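Local coordinates for protein 5-formaminoimidazole-4-carboxamide-1-(Beta)-D-ribofuranosyl 5'-monophosphate synthetase (Thermococcus kodakarensis, PDB 2PBZ) that binds ATP and is probably the PurP-type ligase that forms a carbon-nitrogen bond in purine nucleotide (IMP) biosynthesis, using magnesium or manganese, at residues 171-176 with 225-230; 233-238 with 248-253; 104-109 with 260-265. All coordinates share one frame; numbering follows the deposited sequence.

Contact 1: 171-176 with 225-230; sequences LYVHFF and PQLYDY. With ATP (adenosine-5'-triphosphate), chain D.
Val173 and Leu227 meet by their branches at a slant: CG2 of Val173 lies 3.7 Å from Leu227 CD1 and a little farther from the other methyl, CD2, so one valine methyl sits against the forked end of the leucine. With CG1 anti to the backbone N (chi1 -165°), CG2 is left anti to the carbonyl carbon, and it is this methyl that meets the helix; branched aliphatic residues suit such a place because they fill it without a polar atom to satisfy. Phe175, two residues along and on the same side of the strand, reaches the helix backbone instead. Its ring comes obliquely, CZ standing 3.4 Å from Leu227 O, while CE2 is close to Tyr228 CA.

Tyr172 points to the other side of the sheet, where its OH gives a long hydrogen bond of 3.3 Å to ATP O1A, an alpha-phosphate oxygen near the ring plane at the edge. A phenylalanine here would probably keep the ring but leave O1A without this hydroxyl partner.

The short segments' axes pass 10.4 Å apart, crossing at -57°. The helix packs on one sheet face and ATP meets Tyr172 on the other, consistent with the ATP-grasp family. Strand 170-178 runs between strands 183-194 and 249-255; Leu184 and Leu186 of the former touch Phe175, Phe254 and Phe260 pack on Leu227, and Tyr228 meets Phe38 of a neighbouring subunit edge-to-face.

Contact 2: 233-238 with 248-253; sequences AFVRTM and GPFALH
Phe234 of the helix and Phe250 of the strand form the aromatic part of this contact. The planes tilt by only 17°, yet the rings are so displaced that little of one lies over the other, with centroids separated by 5.3 Å. What touches is one side of each ring: Phe234 CD2 lies 3.4 Å from Phe250 CE1. Phe234 reaches out with CG anti to the backbone N, whereas the ring of Phe250 springs from the position flanked by both backbone branches, and from there it leans to the helix.

A CH-pi contact comes next. Leu252 CD2 stands 4.2 Å from the centroid of the Phe234 ring and only 14° off the normal, so a methyl lies over one face. The opposite face takes CG of Met238, a selenomethionine one helical turn further on, so the ring has an aliphatic group over each face, both offset toward the rim.

A helix laid across an antiparallel sheet is consistent with the ATP-grasp fold to which the family is assigned: here helix 224-241 crosses the sheet, its segment axis 11.2 Å from that of the strand and at 118° to it. Strand alternation decides which residues serve. Phe250 and Leu252 point toward the helix and are large and apolar, while small Ala251 points away, to His174 and Asp270.

Apolar packing of an aliphatic branch on a ring adds Val235, whose CG2 comes 4.0 Å from Phe250 CZ, the two side chains crossing at about a right angle. Beyond the two segments, Phe92, from a loop, and Ala105 of helix 99-109 also pack on Phe234.

Contact 3: 104-109 with 260-265; sequences KALEGA and FKAIGI
The backbone bond from Gly108 N to Lys104 O, 2.8 Å long, closes the helical turn from which Leu106 reaches across to Ala262 and Ile265. No polar bond joins the two segments; Leu106 makes the contact with its methyls. CD2 lies 3.9 Å from Ala262 CB and 4.0 Å from Ile265 CG2, while CD1 is also close to the alanine, so the leucine fork straddles that single methyl. Alanine suits the spot because a small side chain lets the helix come in, with Leu106 CA and Ala262 CA 7.8 Å apart. Ile265 runs alongside the leucine in the opposite sense; with chi1 at 62° CG1 lies between the two backbone branches, which leaves CG2 anti to the carbonyl carbon as the touching methyl.

Ala262 and Ile265, three residues apart, could not both face the helix in a regular strand. A classic beta bulge makes it possible: Ile263 and Gly264 both face His253, which shifts the pleat by one residue. Ile263 points away from the helix and touches ATP, as part of its pocket.

Strand 261-266 is an outermost strand of the sheet within this chain, paired with 249-255, and Ala262 also bonds through its backbone to Pro112 and Val114. Ile111 packs beside Leu106, and Ala105 turns to Phe234 and Met238 of helix 224-241, so helix 99-109 sits against both sheet and helix.

How the contacts relate
All three contacts are buried, none has a hydrogen bond across it, and all bring a helix onto one antiparallel sheet; the side-chain packing is apolar, though in contact 1 a ring also meets a backbone carbonyl. Contacts 1 and 2 share helix 224-241 and use the neighbouring strands 170-178 and 249-255, whose backbones pair from Phe175 N to Phe250 O. Contact 3 takes the next strand, 261-266, with another helix, linking segments of two sequence families, while the other two stay within one. Rings dominate contact 2, contact 1 mixes a ring with aliphatic groups, and contact 3 is wholly aliphatic. Contacts 1 and 3 each include an ATP-pocket residue, Tyr172 and Ile263, on strands flanking 249-255.

Contact 1: 171-176 with 225-230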
# COMPACT_ATOMS: atom_id res chain seq x y z
N LEU A 171 -10.90 4.84 8.34
CA LEU A 171 -9.58 4.58 8.88
C LEU A 171 -9.59 3.72 10.12
O LEU A 171 -10.38 3.91 11.03
CB LEU A 171 -8.91 5.91 9.17
CG LEU A 171 -8.88 6.83 7.94
CD1 LEU A 171 -8.58 8.26 8.38
CD2 LEU A 171 -7.84 6.32 6.94
N TYR A 172 -8.67 2.77 10.15
CA TYR A 172 -8.57 1.86 11.26
C TYR A 172 -7.21 2.05 11.92
O TYR A 172 -6.18 1.61 11.42
CB TYR A 172 -8.78 0.42 10.76
CG TYR A 172 -10.11 0.27 10.06
CD1 TYR A 172 -10.32 0.84 8.80
CD2 TYR A 172 -11.19 -0.33 10.69
CE1 TYR A 172 -11.58 0.83 8.20
CE2 TYR A 172 -12.47 -0.35 10.09
CZ TYR A 172 -12.66 0.23 8.85
OH TYR A 172 -13.91 0.26 8.28
N VAL A 173 -7.22 2.74 13.06
CA VAL A 173 -6.00 3.04 13.78
C VAL A 173 -5.61 1.94 14.73
O VAL A 173 -6.39 1.51 15.57
CB VAL A 173 -6.14 4.36 14.56
CG1 VAL A 173 -4.76 4.85 15.02
CG2 VAL A 173 -6.83 5.39 13.69
N HIS A 174 -4.37 1.49 14.62
CA HIS A 174 -3.86 0.42 15.45
C HIS A 174 -2.98 0.95 16.58
O HIS A 174 -2.08 1.77 16.36
CB HIS A 174 -3.06 -0.54 14.56
CG HIS A 174 -3.83 -1.01 13.36
ND1 HIS A 174 -4.87 -1.90 13.45
CD2 HIS A 174 -3.74 -0.65 12.05
CE1 HIS A 174 -5.40 -2.07 12.25
NE2 HIS A 174 -4.74 -1.32 11.39
N PHE A 175 -3.24 0.47 17.79
CA PHE A 175 -2.48 0.89 18.97
C PHE A 175 -1.94 -0.30 19.74
O PHE A 175 -2.43 -1.42 19.63
CB PHE A 175 -3.34 1.68 19.96
CG PHE A 175 -3.78 3.01 19.47
CD1 PHE A 175 -5.09 3.20 19.02
CD2 PHE A 175 -2.92 4.11 19.52
CE1 PHE A 175 -5.53 4.46 18.63
CE2 PHE A 175 -3.35 5.38 19.13
CZ PHE A 175 -4.66 5.56 18.69
N PHE A 176 -0.93 -0.03 20.56
CA PHE A 176 -0.36 -1.07 21.39
C PHE A 176 0.06 -0.42 22.69
O PHE A 176 1.08 0.26 22.72
CB PHE A 176 0.85 -1.72 20.73
CG PHE A 176 1.38 -2.92 21.48
CD1 PHE A 176 1.00 -4.21 21.11
CD2 PHE A 176 2.25 -2.76 22.55
CE1 PHE A 176 1.48 -5.33 21.79
CE2 PHE A 176 2.74 -3.87 23.25
CZ PHE A 176 2.35 -5.16 22.87
N PRO A 225 -1.76 13.37 16.04
CA PRO A 225 -1.83 13.83 17.43
C PRO A 225 -3.22 13.63 18.03
O PRO A 225 -3.38 13.16 19.15
CB PRO A 225 -1.46 15.31 17.31
CG PRO A 225 -0.48 15.30 16.19
CD PRO A 225 -1.14 14.39 15.18
N GLN A 226 -4.23 14.00 17.26
CA GLN A 226 -5.61 13.90 17.69
C GLN A 226 -5.98 12.45 18.02
O GLN A 226 -6.68 12.17 19.00
CB GLN A 226 -6.50 14.42 16.56
CG GLN A 226 -7.49 15.47 16.98
CD GLN A 226 -8.67 14.88 17.69
OE1 GLN A 226 -8.71 14.81 18.93
NE2 GLN A 226 -9.66 14.42 16.92
N LEU A 227 -5.52 11.53 17.18
CA LEU A 227 -5.82 10.12 17.37
C LEU A 227 -5.12 9.59 18.61
O LEU A 227 -5.67 8.79 19.36
CB LEU A 227 -5.40 9.32 16.13
CG LEU A 227 -6.25 9.60 14.88
CD1 LEU A 227 -5.64 8.91 13.69
CD2 LEU A 227 -7.68 9.13 15.10
N TYR A 228 -3.90 10.07 18.83
CA TYR A 228 -3.11 9.67 19.98
C TYR A 228 -3.84 10.06 21.24
O TYR A 228 -3.89 9.29 22.19
CB TYR A 228 -1.76 10.36 19.93
CG TYR A 228 -0.90 10.08 21.13
CD1 TYR A 228 -0.42 8.80 21.38
CD2 TYR A 228 -0.57 11.11 22.00
CE1 TYR A 228 0.39 8.54 22.49
CE2 TYR A 228 0.25 10.86 23.11
CZ TYR A 228 0.73 9.57 23.34
OH TYR A 228 1.56 9.34 24.40
N ASP A 229 -4.39 11.28 21.24
CA ASP A 229 -5.14 11.80 22.38
C ASP A 229 -6.33 10.90 22.66
O ASP A 229 -6.57 10.54 23.81
CB ASP A 229 -5.63 13.21 22.10
CG ASP A 229 -4.50 14.21 21.97
OD1 ASP A 229 -3.48 14.06 22.69
OD2 ASP A 229 -4.63 15.16 21.16
N TYR A 230 -7.07 10.55 21.62
CA TYR A 230 -8.22 9.68 21.78
C TYR A 230 -7.76 8.34 22.33
O TYR A 230 -8.42 7.75 23.18
CB TYR A 230 -8.92 9.45 20.44
CG TYR A 230 -9.72 10.61 19.94
CD1 TYR A 230 -10.00 10.75 18.58
CD2 TYR A 230 -10.20 11.60 20.81
CE1 TYR A 230 -10.73 11.83 18.09
CE2 TYR A 230 -10.93 12.69 20.33
CZ TYR A 230 -11.19 12.80 18.97
OH TYR A 230 -11.91 13.86 18.49
PG ATP D . -18.26 -6.73 12.24
O1G ATP D . -18.84 -6.06 13.47
O2G ATP D . -19.11 -8.12 11.94
O3G ATP D . -16.68 -7.10 12.48
PB ATP D . -17.55 -4.33 11.21
O1B ATP D . -18.10 -3.62 12.40
O2B ATP D . -15.97 -4.65 11.44
O3B ATP D . -18.38 -5.72 10.96
PA ATP D . -17.04 -1.97 9.77
O1A ATP D . -15.57 -2.02 9.94
O2A ATP D . -17.69 -0.98 10.86
O3A ATP D . -17.76 -3.47 9.86
O5' ATP D . -17.45 -1.53 8.28
C5' ATP D . -16.87 -0.31 7.92
C4' ATP D . -17.32 -0.10 6.48
O4' ATP D . -18.78 -0.03 6.37
C3' ATP D . -16.73 1.16 5.86
O3' ATP D . -15.93 0.81 4.76
C2' ATP D . -17.90 2.03 5.45
O2' ATP D . -17.89 2.24 4.02
C1' ATP D . -19.17 1.30 5.92
N9 ATP D . -19.76 2.10 7.02
C8 ATP D . -19.67 1.86 8.37
N7 ATP D . -20.31 2.77 9.04
C5 ATP D . -20.85 3.66 8.16
C6 ATP D . -21.65 4.84 8.28
N6 ATP D . -22.03 5.29 9.55
N1 ATP D . -22.02 5.50 7.13
C2 ATP D . -21.67 5.07 5.90
N3 ATP D . -20.92 3.96 5.76
C4 ATP D . -20.51 3.24 6.85

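Contact 2: 233-238 with 248-253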
# COMPACT_ATOMS: atom_id res chain seq x y z
N ALA A 233 -6.86 8.52 26.04
CA ALA A 233 -8.09 8.58 26.80
C ALA A 233 -8.73 7.22 26.89
O ALA A 233 -9.27 6.84 27.92
CB ALA A 233 -9.04 9.57 26.17
N PHE A 234 -8.68 6.47 25.79
CA PHE A 234 -9.28 5.14 25.77
C PHE A 234 -8.62 4.23 26.80
O PHE A 234 -9.29 3.49 27.51
CB PHE A 234 -9.14 4.52 24.38
CG PHE A 234 -9.90 3.25 24.20
CD1 PHE A 234 -11.30 3.27 24.09
CD2 PHE A 234 -9.24 2.02 24.20
CE1 PHE A 234 -12.02 2.07 23.98
CE2 PHE A 234 -9.96 0.83 24.08
CZ PHE A 234 -11.35 0.85 23.98
N VAL A 235 -7.29 4.29 26.86
CA VAL A 235 -6.55 3.49 27.80
C VAL A 235 -6.95 3.83 29.22
O VAL A 235 -7.20 2.93 30.03
CB VAL A 235 -5.04 3.71 27.62
CG1 VAL A 235 -4.27 2.96 28.70
CG2 VAL A 235 -4.62 3.24 26.25
N ARG A 236 -7.03 5.12 29.53
CA ARG A 236 -7.40 5.57 30.87
C ARG A 236 -8.72 5.00 31.32
O ARG A 236 -8.79 4.35 32.36
CB ARG A 236 -7.47 7.10 30.94
CG ARG A 236 -6.30 7.84 30.31
CD ARG A 236 -4.95 7.41 30.89
NE ARG A 236 -4.61 8.11 32.12
CZ ARG A 236 -3.56 7.81 32.89
NH1 ARG A 236 -2.75 6.82 32.54
NH2 ARG A 236 -3.31 8.49 34.00
N THR A 237 -9.78 5.22 30.56
CA THR A 237 -11.09 4.72 30.97
C THR A 237 -11.20 3.20 30.98
O THR A 237 -12.00 2.65 31.74
CB THR A 237 -12.25 5.28 30.11
OG1 THR A 237 -12.82 4.22 29.33
CG2 THR A 237 -11.78 6.40 29.20
N MSE A 238 -10.43 2.53 30.15
CA MSE A 238 -10.48 1.08 30.12
C MSE A 238 -9.78 0.53 31.34
O MSE A 238 -10.09 -0.56 31.82
CB MSE A 238 -9.83 0.53 28.85
CG MSE A 238 -10.72 0.68 27.62
SE MSE A 238 -12.51 -0.03 27.86
CE MSE A 238 -12.10 -1.82 28.45
N GLY A 248 -2.45 -5.25 25.31
CA GLY A 248 -1.64 -5.30 24.11
C GLY A 248 -2.17 -4.44 22.98
O GLY A 248 -2.20 -3.22 23.07
N PRO A 249 -2.59 -5.08 21.88
CA PRO A 249 -3.13 -4.34 20.74
C PRO A 249 -4.62 -4.01 20.87
O PRO A 249 -5.37 -4.71 21.54
CB PRO A 249 -2.85 -5.29 19.57
CG PRO A 249 -3.05 -6.62 20.17
CD PRO A 249 -2.32 -6.48 21.51
N PHE A 250 -5.03 -2.93 20.23
CA PHE A 250 -6.43 -2.55 20.20
C PHE A 250 -6.54 -1.56 19.06
O PHE A 250 -5.53 -1.03 18.61
CB PHE A 250 -6.91 -1.97 21.55
CG PHE A 250 -6.35 -0.61 21.90
CD1 PHE A 250 -7.13 0.53 21.73
CD2 PHE A 250 -5.07 -0.48 22.42
CE1 PHE A 250 -6.63 1.79 22.08
CE2 PHE A 250 -4.56 0.77 22.76
CZ PHE A 250 -5.34 1.91 22.59
N ALA A 251 -7.75 -1.35 18.57
CA ALA A 251 -7.93 -0.42 17.47
C ALA A 251 -9.20 0.38 17.57
O ALA A 251 -10.23 -0.11 18.04
CB ALA A 251 -7.89 -1.17 16.14
N LEU A 252 -9.12 1.63 17.13
CA LEU A 252 -10.27 2.50 17.12
C LEU A 252 -10.66 2.63 15.65
O LEU A 252 -9.80 2.80 14.79
CB LEU A 252 -9.90 3.86 17.71
CG LEU A 252 -9.36 3.79 19.14
CD1 LEU A 252 -8.93 5.15 19.62
CD2 LEU A 252 -10.44 3.22 20.05
N HIS A 253 -11.94 2.51 15.35
CA HIS A 253 -12.41 2.60 13.98
C HIS A 253 -13.09 3.95 13.75
O HIS A 253 -13.95 4.37 14.52
CB HIS A 253 -13.35 1.43 13.67
CG HIS A 253 -12.71 0.09 13.87
ND1 HIS A 253 -13.41 -1.10 13.78
CD2 HIS A 253 -11.43 -0.26 14.16
CE1 HIS A 253 -12.59 -2.11 14.00
NE2 HIS A 253 -11.39 -1.63 14.24

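Contact 3: 104-109 with 260-265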
# COMPACT_ATOMS: atom_id res chain seq x y z
N LYS A 104 -20.29 2.54 25.86
CA LYS A 104 -19.85 2.83 27.21
C LYS A 104 -18.41 3.29 27.22
O LYS A 104 -18.09 4.36 27.74
CB LYS A 104 -20.02 1.59 28.08
CG LYS A 104 -19.71 1.79 29.55
CD LYS A 104 -20.03 0.53 30.37
CE LYS A 104 -21.53 0.18 30.31
NZ LYS A 104 -21.93 -0.98 31.19
N ALA A 105 -17.54 2.51 26.60
CA ALA A 105 -16.11 2.85 26.55
C ALA A 105 -15.83 4.12 25.75
O ALA A 105 -15.12 5.01 26.22
CB ALA A 105 -15.32 1.68 25.95
N LEU A 106 -16.37 4.20 24.54
CA LEU A 106 -16.16 5.37 23.69
C LEU A 106 -16.69 6.64 24.36
O LEU A 106 -16.06 7.70 24.29
CB LEU A 106 -16.82 5.14 22.32
CG LEU A 106 -16.09 4.17 21.37
CD1 LEU A 106 -16.98 3.84 20.20
CD2 LEU A 106 -14.78 4.78 20.88
N GLU A 107 -17.84 6.54 25.02
CA GLU A 107 -18.40 7.70 25.71
C GLU A 107 -17.47 8.02 26.88
O GLU A 107 -17.08 9.17 27.07
CB GLU A 107 -19.81 7.39 26.22
CG GLU A 107 -20.71 6.82 25.14
CD GLU A 107 -22.17 6.75 25.56
OE1 GLU A 107 -22.46 6.10 26.60
OE2 GLU A 107 -23.03 7.33 24.85
N GLY A 108 -17.09 6.99 27.62
CA GLY A 108 -16.21 7.16 28.76
C GLY A 108 -14.88 7.79 28.41
O GLY A 108 -14.24 8.40 29.27
N ALA A 109 -14.44 7.63 27.16
CA ALA A 109 -13.16 8.21 26.75
C ALA A 109 -13.34 9.58 26.11
O ALA A 109 -12.36 10.26 25.80
CB ALA A 109 -12.44 7.27 25.78
N PHE A 260 -13.57 13.27 12.22
CA PHE A 260 -13.59 12.04 13.05
C PHE A 260 -14.81 11.70 13.91
O PHE A 260 -15.17 12.43 14.84
CB PHE A 260 -12.37 12.01 13.99
CG PHE A 260 -11.08 11.63 13.32
CD1 PHE A 260 -9.89 12.27 13.63
CD2 PHE A 260 -11.06 10.63 12.34
CE1 PHE A 260 -8.70 11.93 12.99
CE2 PHE A 260 -9.88 10.28 11.69
CZ PHE A 260 -8.69 10.93 12.01
N LYS A 261 -15.40 10.56 13.60
CA LYS A 261 -16.55 10.03 14.33
C LYS A 261 -16.19 8.56 14.52
O LYS A 261 -15.86 7.87 13.55
CB LYS A 261 -17.82 10.10 13.48
CG LYS A 261 -18.08 11.43 12.77
CD LYS A 261 -18.71 12.46 13.68
CE LYS A 261 -19.09 13.70 12.90
NZ LYS A 261 -19.71 14.73 13.78
N ALA A 262 -16.22 8.07 15.75
CA ALA A 262 -15.90 6.66 16.00
C ALA A 262 -17.08 5.77 15.61
O ALA A 262 -18.24 6.10 15.86
CB ALA A 262 -15.54 6.46 17.47
N ILE A 263 -16.77 4.65 14.97
CA ILE A 263 -17.80 3.72 14.55
C ILE A 263 -17.63 2.39 15.27
O ILE A 263 -18.54 1.57 15.29
CB ILE A 263 -17.76 3.45 13.02
CG1 ILE A 263 -16.38 2.91 12.62
CG2 ILE A 263 -18.10 4.71 12.26
CD1 ILE A 263 -16.36 2.23 11.26
N GLY A 264 -16.45 2.19 15.85
CA GLY A 264 -16.19 0.96 16.57
C GLY A 264 -14.79 0.81 17.13
O GLY A 264 -14.00 1.75 17.12
N ILE A 265 -14.48 -0.38 17.64
CA ILE A 265 -13.18 -0.66 18.22
C ILE A 265 -12.78 -2.11 18.02
O ILE A 265 -13.58 -2.94 17.60
CB ILE A 265 -13.15 -0.40 19.75
CG1 ILE A 265 -14.14 -1.34 20.45
CG2 ILE A 265 -13.48 1.06 20.04
CD1 ILE A 265 -13.98 -1.40 21.96